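Local coordinates for protein mitomycin biosynthesis 6-O-methyltransferase (Streptomyces lavendulae, PDB 3GWZ) that transfers a methyl group from S-adenosyl-L-methionine to the quinone hydroxyl of demethylated mitomycins, giving the methoxy group of mitomycins A and B, at residues L61-L66 / G99-L104; L91-A96 / D108-N113; T147-T152 / L325-G330; G192-A197 / V361-I366. All blocks are in the same frame, centred on the assembly; numbering follows the deposited sequence. Where two conformers were deposited one is given.

Contact 1. Residues L61-L66 / G99-L104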
# COMPACT_ATOMS: atom_id res chain seq x y z
N LEU A 61 7.03 -14.23 2.28
CA LEU A 61 8.19 -13.46 1.86
C LEU A 61 7.86 -12.04 1.42
O LEU A 61 8.73 -11.17 1.40
CB LEU A 61 8.92 -14.19 0.72
CG LEU A 61 9.63 -15.47 1.15
CD1 LEU A 61 10.40 -16.09 -0.01
CD2 LEU A 61 10.55 -15.18 2.33
N GLY A 62 6.60 -11.81 1.04
CA GLY A 62 6.17 -10.49 0.60
C GLY A 62 6.38 -10.22 -0.88
O GLY A 62 6.56 -9.07 -1.29
N VAL A 63 6.36 -11.27 -1.70
CA VAL A 63 6.59 -11.09 -3.14
C VAL A 63 5.58 -10.17 -3.84
O VAL A 63 6.00 -9.22 -4.51
CB VAL A 63 6.74 -12.44 -3.90
CG1 VAL A 63 6.92 -12.21 -5.40
CG2 VAL A 63 7.93 -13.21 -3.35
N PRO A 64 4.26 -10.40 -3.66
CA PRO A 64 3.26 -9.57 -4.35
C PRO A 64 3.41 -8.07 -4.09
O PRO A 64 3.19 -7.26 -5.00
CB PRO A 64 1.93 -10.07 -3.77
CG PRO A 64 2.22 -11.48 -3.32
CD PRO A 64 3.62 -11.43 -2.81
N GLU A 65 3.78 -7.71 -2.86
CA GLU A 65 3.95 -6.30 -2.50
C GLU A 65 5.11 -5.66 -3.27
O GLU A 65 5.12 -4.45 -3.49
CB GLU A 65 4.21 -6.14 -1.01
CG GLU A 65 3.07 -6.61 -0.13
CD GLU A 65 3.24 -8.04 0.34
OE1 GLU A 65 3.63 -8.22 1.52
OE2 GLU A 65 2.98 -8.98 -0.45
N LEU A 66 6.08 -6.47 -3.66
CA LEU A 66 7.27 -5.99 -4.35
C LEU A 66 7.05 -5.82 -5.85
O LEU A 66 7.93 -5.32 -6.56
CB LEU A 66 8.46 -6.92 -4.10
CG LEU A 66 8.96 -6.97 -2.66
CD1 LEU A 66 9.97 -8.10 -2.47
CD2 LEU A 66 9.58 -5.63 -2.25
N GLY A 99 -0.49 -20.03 -13.02
CA GLY A 99 -1.33 -18.84 -13.15
C GLY A 99 -1.10 -17.72 -12.14
O GLY A 99 -1.74 -16.67 -12.23
N VAL A 100 -0.19 -17.93 -11.19
CA VAL A 100 0.06 -16.93 -10.16
C VAL A 100 1.36 -16.18 -10.46
O VAL A 100 2.43 -16.79 -10.49
CB VAL A 100 0.14 -17.58 -8.76
CG1 VAL A 100 0.42 -16.53 -7.69
CG2 VAL A 100 -1.14 -18.32 -8.46
N PHE A 101 1.25 -14.87 -10.66
CA PHE A 101 2.31 -14.05 -11.27
C PHE A 101 2.44 -14.41 -12.75
O PHE A 101 2.08 -15.51 -13.15
CB PHE A 101 3.68 -14.24 -10.60
CG PHE A 101 3.70 -13.95 -9.12
CD1 PHE A 101 3.91 -14.98 -8.21
CD2 PHE A 101 3.55 -12.66 -8.64
CE1 PHE A 101 3.94 -14.74 -6.85
CE2 PHE A 101 3.59 -12.40 -7.29
CZ PHE A 101 3.78 -13.45 -6.38
N ASP A 102 2.95 -13.47 -13.54
CA ASP A 102 3.31 -13.74 -14.94
C ASP A 102 4.83 -13.86 -15.06
O ASP A 102 5.57 -13.05 -14.50
CB ASP A 102 2.83 -12.60 -15.86
CG ASP A 102 1.35 -12.70 -16.21
OD1 ASP A 102 0.75 -13.79 -16.08
OD2 ASP A 102 0.78 -11.67 -16.65
N ASP A 103 5.28 -14.87 -15.79
CA ASP A 103 6.69 -14.97 -16.15
C ASP A 103 6.85 -14.26 -17.49
O ASP A 103 6.27 -14.70 -18.48
CB ASP A 103 7.08 -16.45 -16.27
CG ASP A 103 8.53 -16.65 -16.68
OD1 ASP A 103 9.15 -15.71 -17.22
OD2 ASP A 103 9.06 -17.76 -16.46
N LEU A 104 7.58 -13.15 -17.54
CA LEU A 104 7.64 -12.37 -18.78
C LEU A 104 8.43 -13.08 -19.88
O LEU A 104 8.33 -12.73 -21.05
CB LEU A 104 8.18 -10.95 -18.53
CG LEU A 104 7.28 -10.05 -17.67
CD1 LEU A 104 7.64 -8.58 -17.87
CD2 LEU A 104 5.80 -10.28 -17.96
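Phe101 reaches over to Val63 and Pro64 inside the dimerisation domain, whose helices and small antiparallel sheet form a winged-helix-like fold. The ring stands just before strand 102-103. Val63 and Pro64 follow the end of helix 32-61. Gly62, at positive phi, is the C-prime residue of the Schellman motif that ends that helix. Gly99 does the same for helix 85-97. Both segments are therefore helix exits, and they meet through apolar side chains without a hydrogen bond between them.

CG of Phe101 lies opposite its carbonyl carbon and beside the backbone N (chi1 -57°), which sends the ring toward the other segment with CZ leading. Val63 answers with one branch. Val63 CG1, anti to the backbone N (chi1 178°), comes within 3.5 Å of Phe101 CZ. Val63 CG1 also lies 3.8 Å from Phe101 CE2. CG2 stays farther from the ring. Pro64 brings the carbons of its pyrrolidine ring to the same end of the phenyl group. The Phe101 backbone is fixed too, since its N bonds to Asn113 OD1. Leu92 and Leu95 of helix 85-97 also touch the Phe101 ring, so it is held in the core of the domain. The Pro64 side is slightly looser: Pro64 CG lies 4.0 Å from Phe101 CZ, and Pro64 CD lies 4.1 Å from that same atom.

Contact 2. Residues L91-A96 / D108-N113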
# COMPACT_ATOMS: atom_id res chain seq x y z
N LEU A 91 10.65 -21.26 -7.58
CA LEU A 91 9.32 -21.04 -7.01
C LEU A 91 8.46 -20.16 -7.91
O LEU A 91 7.30 -20.45 -8.17
CB LEU A 91 9.39 -20.40 -5.63
CG LEU A 91 8.06 -20.45 -4.86
CD1 LEU A 91 7.89 -21.80 -4.18
CD2 LEU A 91 7.96 -19.33 -3.83
N LEU A 92 9.04 -19.06 -8.38
CA LEU A 92 8.31 -18.13 -9.24
C LEU A 92 7.94 -18.73 -10.60
O LEU A 92 6.85 -18.48 -11.10
CB LEU A 92 9.10 -16.83 -9.40
CG LEU A 92 9.19 -15.96 -8.13
CD1 LEU A 92 10.14 -14.79 -8.32
CD2 LEU A 92 7.81 -15.46 -7.72
N ARG A 93 8.85 -19.52 -11.18
CA ARG A 93 8.55 -20.21 -12.43
C ARG A 93 7.35 -21.13 -12.25
O ARG A 93 6.45 -21.15 -13.07
CB ARG A 93 9.74 -21.07 -12.89
CG ARG A 93 10.92 -20.31 -13.43
CD ARG A 93 11.78 -21.23 -14.29
NE ARG A 93 11.73 -22.62 -13.82
CZ ARG A 93 12.65 -23.17 -13.03
NH1 ARG A 93 13.70 -22.45 -12.63
NH2 ARG A 93 12.54 -24.44 -12.66
N LEU A 94 7.37 -21.90 -11.17
CA LEU A 94 6.28 -22.83 -10.89
C LEU A 94 4.96 -22.09 -10.71
O LEU A 94 3.95 -22.47 -11.30
CB LEU A 94 6.59 -23.66 -9.64
CG LEU A 94 5.44 -24.52 -9.11
CD1 LEU A 94 5.04 -25.62 -10.11
CD2 LEU A 94 5.87 -25.14 -7.79
N LEU A 95 4.97 -21.06 -9.88
CA LEU A 95 3.75 -20.31 -9.63
C LEU A 95 3.19 -19.73 -10.93
O LEU A 95 2.00 -19.83 -11.20
CB LEU A 95 4.01 -19.20 -8.60
CG LEU A 95 4.09 -19.69 -7.14
CD1 LEU A 95 4.63 -18.58 -6.25
CD2 LEU A 95 2.72 -20.17 -6.64
N ALA A 96 4.06 -19.13 -11.74
CA ALA A 96 3.61 -18.55 -13.01
C ALA A 96 2.98 -19.61 -13.91
O ALA A 96 2.00 -19.36 -14.60
CB ALA A 96 4.78 -17.86 -13.72
N ASP A 108 14.77 -12.32 -17.05
CA ASP A 108 14.55 -12.87 -15.71
C ASP A 108 13.44 -12.12 -14.98
O ASP A 108 13.40 -12.10 -13.75
CB ASP A 108 15.84 -12.83 -14.89
CG ASP A 108 15.77 -13.72 -13.65
OD1 ASP A 108 15.07 -14.75 -13.71
OD2 ASP A 108 16.40 -13.39 -12.62
N LEU A 109 12.53 -11.53 -15.75
CA LEU A 109 11.48 -10.69 -15.18
C LEU A 109 10.20 -11.44 -14.82
O LEU A 109 9.77 -12.36 -15.52
CB LEU A 109 11.12 -9.57 -16.15
CG LEU A 109 12.20 -8.50 -16.31
CD1 LEU A 109 11.82 -7.57 -17.45
CD2 LEU A 109 12.39 -7.75 -15.01
N PHE A 110 9.59 -11.03 -13.71
CA PHE A 110 8.27 -11.50 -13.33
C PHE A 110 7.38 -10.31 -13.02
O PHE A 110 7.87 -9.25 -12.64
CB PHE A 110 8.39 -12.43 -12.11
CG PHE A 110 9.09 -13.71 -12.41
CD1 PHE A 110 8.36 -14.84 -12.76
CD2 PHE A 110 10.47 -13.79 -12.37
CE1 PHE A 110 9.01 -16.04 -13.05
CE2 PHE A 110 11.11 -14.97 -12.65
CZ PHE A 110 10.38 -16.10 -13.00
N ALA A 111 6.07 -10.48 -13.19
CA ALA A 111 5.13 -9.38 -13.01
C ALA A 111 3.90 -9.79 -12.22
O ALA A 111 3.54 -10.97 -12.18
CB ALA A 111 4.70 -8.81 -14.36
N GLN A 112 3.24 -8.81 -11.61
CA GLN A 112 1.94 -9.02 -11.00
C GLN A 112 0.96 -9.44 -12.07
O GLN A 112 1.03 -8.97 -13.20
CB GLN A 112 1.44 -7.70 -10.41
CG GLN A 112 0.45 -7.86 -9.28
CD GLN A 112 1.14 -8.19 -7.99
OE1 GLN A 112 1.49 -9.34 -7.72
NE2 GLN A 112 1.38 -7.16 -7.17
N ASN A 113 0.04 -10.33 -11.72
CA ASN A 113 -1.15 -10.56 -12.54
C ASN A 113 -2.42 -10.58 -11.69
O ASN A 113 -2.36 -10.31 -10.49
CB ASN A 113 -1.04 -11.81 -13.43
CG ASN A 113 -1.00 -13.11 -12.63
OD1 ASN A 113 -1.11 -13.13 -11.39
ND2 ASN A 113 -0.83 -14.22 -13.34
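A helix-against-hairpin contact in the winged-helix-like dimerisation domain brings Leu92 of helix 85-97 onto the ring of Phe110 in strand 109-111. The strand is the second of the wing hairpin, after strand 102-103. The main interaction is a CH-pi contact. Leu92 CB sits over one face of the Phe110 ring, 3.9 Å from its centroid and 16° off the ring normal. Its closest ring atom is Phe110 CE1, at 3.7 Å from Leu92 CB. The methylene is displaced toward the rim of the ring. Over the same face, Leu92 CD1 reaches 4.2 Å from Phe110 CD2, the ring atom para to CE1.

The torsion of Phe110 explains this approach. CG lies opposite the carbonyl carbon (chi1 -68°), and the ring is carried from the strand toward the helix. The next residue, Arg93, adds a marginal touch through its backbone, with Arg93 N 4.0 Å from Phe110 CE1 and oblique to the ring. Both Leu92 and Phe110 are buried.

Around this pair, Leu92 also rests on Leu77 of helix 74-81, and Phe110 touches Ala74 of that helix and Asp103 of strand 102-103. In the sheet, the backbone of Phe110 bonds to Arg72, and Ala111 bonds to Asp102, so strand 109-111 lies in the middle. On helix 85-97, Leu91 packs on Ala54 and Val57 of helix 32-61, and also on Leu323 of a second subunit.

Contact 3. Residues T147-T152 / L325-G330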
# COMPACT_ATOMS: atom_id res chain seq x y z
N THR A 147 -5.55 -37.14 10.28
CA THR A 147 -5.98 -38.49 10.65
C THR A 147 -6.49 -38.54 12.10
O THR A 147 -7.53 -39.17 12.37
CB THR A 147 -4.86 -39.51 10.43
OG1 THR A 147 -4.61 -39.59 9.03
CG2 THR A 147 -5.28 -40.89 10.93
N HIS A 148 -5.81 -37.85 13.01
CA HIS A 148 -6.24 -37.81 14.41
C HIS A 148 -7.68 -37.31 14.52
O HIS A 148 -8.49 -37.91 15.22
CB HIS A 148 -5.29 -36.97 15.30
CG HIS A 148 -5.76 -36.84 16.72
ND1 HIS A 148 -5.40 -37.72 17.72
CD2 HIS A 148 -6.62 -35.96 17.29
CE1 HIS A 148 -5.98 -37.37 18.85
NE2 HIS A 148 -6.73 -36.31 18.62
N SER A 149 -7.99 -36.22 13.82
CA SER A 149 -9.35 -35.67 13.86
C SER A 149 -10.36 -36.65 13.27
O SER A 149 -11.46 -36.78 13.78
CB SER A 149 -9.44 -34.33 13.12
OG SER A 149 -8.75 -33.32 13.83
N VAL A 150 -9.97 -37.34 12.19
CA VAL A 150 -10.90 -38.26 11.56
C VAL A 150 -11.17 -39.47 12.47
O VAL A 150 -12.25 -40.05 12.43
CB VAL A 150 -10.45 -38.65 10.13
CG1 VAL A 150 -11.37 -39.72 9.52
CG2 VAL A 150 -10.44 -37.38 9.23
N ARG A 151 -10.21 -39.81 13.33
CA ARG A 151 -10.40 -40.89 14.30
C ARG A 151 -11.17 -40.49 15.57
O ARG A 151 -11.63 -41.36 16.31
CB ARG A 151 -9.05 -41.49 14.73
CG ARG A 151 -8.29 -42.19 13.61
CD ARG A 151 -7.16 -43.06 14.20
NE ARG A 151 -6.30 -43.65 13.18
CZ ARG A 151 -6.58 -44.74 12.48
NH1 ARG A 151 -7.74 -45.37 12.66
NH2 ARG A 151 -5.71 -45.21 11.59
N THR A 152 -11.31 -39.19 15.83
CA THR A 152 -11.84 -38.72 17.12
C THR A 152 -13.04 -37.75 17.06
O THR A 152 -13.80 -37.65 18.02
CB THR A 152 -10.75 -38.00 17.97
OG1 THR A 152 -10.28 -36.84 17.28
CG2 THR A 152 -9.59 -38.92 18.29
N LEU A 325 -12.82 -26.34 10.49
CA LEU A 325 -13.33 -26.22 11.85
C LEU A 325 -12.95 -27.44 12.67
O LEU A 325 -12.56 -27.34 13.85
CB LEU A 325 -14.85 -26.06 11.85
CG LEU A 325 -15.40 -24.74 11.30
CD1 LEU A 325 -16.91 -24.84 11.11
CD2 LEU A 325 -15.05 -23.59 12.22
N LEU A 326 -13.08 -28.61 12.05
CA LEU A 326 -12.74 -29.87 12.72
C LEU A 326 -11.29 -29.84 13.18
O LEU A 326 -10.97 -30.09 14.34
CB LEU A 326 -12.97 -31.04 11.77
CG LEU A 326 -12.33 -32.38 12.16
CD1 LEU A 326 -13.04 -32.95 13.37
CD2 LEU A 326 -12.38 -33.35 10.98
N VAL A 327 -10.41 -29.52 12.25
CA VAL A 327 -8.98 -29.52 12.51
C VAL A 327 -8.56 -28.51 13.58
O VAL A 327 -7.80 -28.84 14.49
CB VAL A 327 -8.23 -29.29 11.18
CG1 VAL A 327 -6.81 -28.85 11.41
CG2 VAL A 327 -8.29 -30.57 10.36
N LEU A 328 -9.06 -27.28 13.49
CA LEU A 328 -8.59 -26.22 14.37
C LEU A 328 -9.17 -26.30 15.78
O LEU A 328 -8.45 -26.19 16.77
CB LEU A 328 -8.89 -24.84 13.78
CG LEU A 328 -8.17 -24.48 12.48
CD1 LEU A 328 -8.54 -23.06 12.07
CD2 LEU A 328 -6.67 -24.61 12.65
N VAL A 329 -10.48 -26.46 15.88
CA VAL A 329 -11.17 -26.37 17.17
C VAL A 329 -12.17 -27.49 17.42
O VAL A 329 -12.94 -27.45 18.38
CB VAL A 329 -11.90 -25.00 17.33
CG1 VAL A 329 -10.89 -23.85 17.34
CG2 VAL A 329 -12.94 -24.80 16.22
N GLY A 330 -12.16 -28.51 16.56
CA GLY A 330 -13.10 -29.60 16.69
C GLY A 330 -14.55 -29.19 16.47
O GLY A 330 -15.47 -29.83 16.97
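The one aromatic ring here, that of His148, has Thr152 CG2 over one face, 3.8 Å above the plane and offset toward the rim, within its own segment. Across the contact, Ser149 of the same segment meets Leu326 and Val327. This is helix-helix packing in the methyltransferase domain, between helix 146-152 and helix 316-329. Thr152 OG1 also donates to His148 O at 2.9 Å, from 37° out of the carbonyl plane.

Ser149 is small, and its CA lies 6.3 Å from Val327 CA. Leu326 meets it with its branch point. Leu326 CG is anti to the backbone N (chi1 164°), and the two methyls spread on the serine methylene. Leu326 CG lies 3.6 Å from Ser149 CB. The hydroxyl is not left to this apolar partner, since Ser149 OG is hydrogen-bonded to Glu154 O.

A second subunit closes in here. Leu326 packs on its Thr87, and Thr147 OG1 bonds to its Glu60 OE2. The Leu326 side chain is about 10 Å from that of His279, the probable proton acceptor. The last touch is polar atom against backbone: Ser149 OG lies 4.0 Å from Val327 CA.

Contact 4. Residues G192-A197 / V361-I366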
# COMPACT_ATOMS: atom_id res chain seq x y z
N GLY A 192 -22.04 -5.69 6.68
CA GLY A 192 -22.95 -4.90 5.86
C GLY A 192 -24.17 -5.69 5.42
O GLY A 192 -25.29 -5.16 5.40
N GLN A 193 -23.96 -6.96 5.07
CA GLN A 193 -25.05 -7.84 4.65
C GLN A 193 -26.05 -8.04 5.78
O GLN A 193 -27.26 -7.94 5.57
CB GLN A 193 -24.52 -9.20 4.19
CG GLN A 193 -23.78 -9.17 2.86
CD GLN A 193 -22.95 -10.43 2.63
OE1 GLN A 193 -22.86 -11.30 3.50
NE2 GLN A 193 -22.35 -10.53 1.45
N VAL A 194 -25.56 -8.33 6.98
CA VAL A 194 -26.46 -8.54 8.11
C VAL A 194 -27.27 -7.28 8.41
O VAL A 194 -28.49 -7.34 8.64
CB VAL A 194 -25.71 -8.93 9.39
CG1 VAL A 194 -26.66 -8.93 10.56
CG2 VAL A 194 -25.03 -10.29 9.24
N ALA A 195 -26.59 -6.15 8.44
CA ALA A 195 -27.22 -4.87 8.77
C ALA A 195 -28.31 -4.51 7.76
O ALA A 195 -29.23 -3.76 8.06
CB ALA A 195 -26.17 -3.76 8.85
N ALA A 196 -28.21 -5.06 6.55
CA ALA A 196 -29.16 -4.75 5.50
C ALA A 196 -30.27 -5.79 5.43
O ALA A 196 -31.33 -5.54 4.87
CB ALA A 196 -28.44 -4.64 4.16
N ALA A 197 -30.02 -6.96 6.02
CA ALA A 197 -30.95 -8.08 5.89
C ALA A 197 -31.89 -8.24 7.08
O ALA A 197 -32.85 -9.01 7.01
CB ALA A 197 -30.18 -9.38 5.65
N VAL A 361 -24.19 -18.65 4.48
CA VAL A 361 -24.53 -17.91 5.70
C VAL A 361 -26.02 -17.60 5.75
O VAL A 361 -26.59 -17.12 4.78
CB VAL A 361 -23.77 -16.59 5.82
CG1 VAL A 361 -24.17 -15.89 7.12
CG2 VAL A 361 -22.27 -16.82 5.77
N ARG A 362 -26.64 -17.88 6.88
CA ARG A 362 -28.04 -17.50 7.08
C ARG A 362 -28.20 -16.85 8.44
O ARG A 362 -27.38 -17.04 9.33
CB ARG A 362 -28.97 -18.71 6.95
CG ARG A 362 -29.18 -19.18 5.51
CD ARG A 362 -30.32 -20.17 5.38
NE ARG A 362 -31.64 -19.55 5.45
CZ ARG A 362 -32.25 -18.96 4.42
NH1 ARG A 362 -31.65 -18.89 3.24
NH2 ARG A 362 -33.45 -18.43 4.57
N ILE A 363 -29.27 -16.07 8.59
CA ILE A 363 -29.61 -15.48 9.87
C ILE A 363 -30.77 -16.28 10.44
O ILE A 363 -31.84 -16.32 9.85
CB ILE A 363 -30.06 -14.01 9.73
CG1 ILE A 363 -28.92 -13.15 9.19
CG2 ILE A 363 -30.55 -13.45 11.07
CD1 ILE A 363 -29.38 -11.85 8.56
N VAL A 364 -30.56 -16.95 11.57
CA VAL A 364 -31.63 -17.69 12.20
C VAL A 364 -32.17 -16.87 13.37
O VAL A 364 -31.49 -16.69 14.38
CB VAL A 364 -31.18 -19.07 12.66
CG1 VAL A 364 -32.36 -19.87 13.22
CG2 VAL A 364 -30.54 -19.83 11.50
N GLU A 365 -33.39 -16.35 13.23
CA GLU A 365 -34.01 -15.55 14.28
C GLU A 365 -34.72 -16.45 15.27
O GLU A 365 -35.55 -17.29 14.89
CB GLU A 365 -35.00 -14.54 13.69
CG GLU A 365 -35.71 -13.72 14.77
CD GLU A 365 -36.77 -12.80 14.20
OE1 GLU A 365 -37.49 -13.22 13.28
OE2 GLU A 365 -36.89 -11.65 14.68
N ILE A 366 -34.41 -16.26 16.55
CA ILE A 366 -34.80 -17.19 17.61
C ILE A 366 -35.43 -16.45 18.80
O ILE A 366 -35.03 -15.34 19.14
CB ILE A 366 -33.55 -17.99 18.07
CG1 ILE A 366 -33.05 -18.89 16.94
CG2 ILE A 366 -33.83 -18.79 19.33
CD1 ILE A 366 -31.54 -19.08 16.93
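This is helix-on-sheet packing in the Rossmann-like methyltransferase domain, where Ile363 of strand 361-368 meets Val194 and Ala197 near the C-terminal end of helix 173-197. The strand belongs to the seven-stranded mixed sheet of class I methyltransferases, in which it runs antiparallel to both neighbours.

A single methyl group does the touching. Ile363 CD1 lies 3.9 Å from Ala197 CB and 4.4 Å from Val194 CA. The valine branch adds a looser touch, with Val194 CG1 4.5 Å from Ile363 CD1. CG1 of Ile363 lies opposite its carbonyl carbon (chi1 -63°), and the chain then extends (chi2 159°), which carries CD1 from the strand to the helix. CG2 stays closer to the strand. Val194 and Ala197 are three residues apart, about one helical turn, so the methyl meets two successive positions on the same side of the helix. No hydrogen bond crosses this apolar contact.

The cofactor site is close by. The Val194 side chain is about 5 Å from that of Lys275, which binds S-adenosyl-L-methionine, and about 8 Å from the bound S-adenosyl-L-homocysteine. Val194 also packs on Leu216 of helix 215-223 and on Cys356. Just past the helix, Tyr198 OH is hydrogen-bonded to Glu365 OE2, while Glu365 OE1 forms a salt bridge with Arg352 of the neighbouring strand 348-355. In the sheet, strand 361-368 lies between strands 302-308 and 348-355: Val364 bonds through its backbone to Val305, and Ile363 to Leu354.

From the N terminus, contact 1 closes the loop from the end of helix 32-61 to strand 102-103. Contact 2 opens inside that loop and closes beyond it, so the two cross. Their centres are 5 Å apart, and they touch through the Pro64 O to Gln112 NE2 hydrogen bond. Together they tie the end of helix 32-61 and helix 85-97 to the small sheet of the dimerisation domain. Contacts 3 and 4 come later and also cross. Contact 3 spans from helix 146-152 to helix 316-329, and contact 4 from helix 173-197 to strand 361-368. Their nearest atoms are about 11 Å apart. Contacts 2 and 3 lie about 36 Å apart between centres, yet both touch the second subunit.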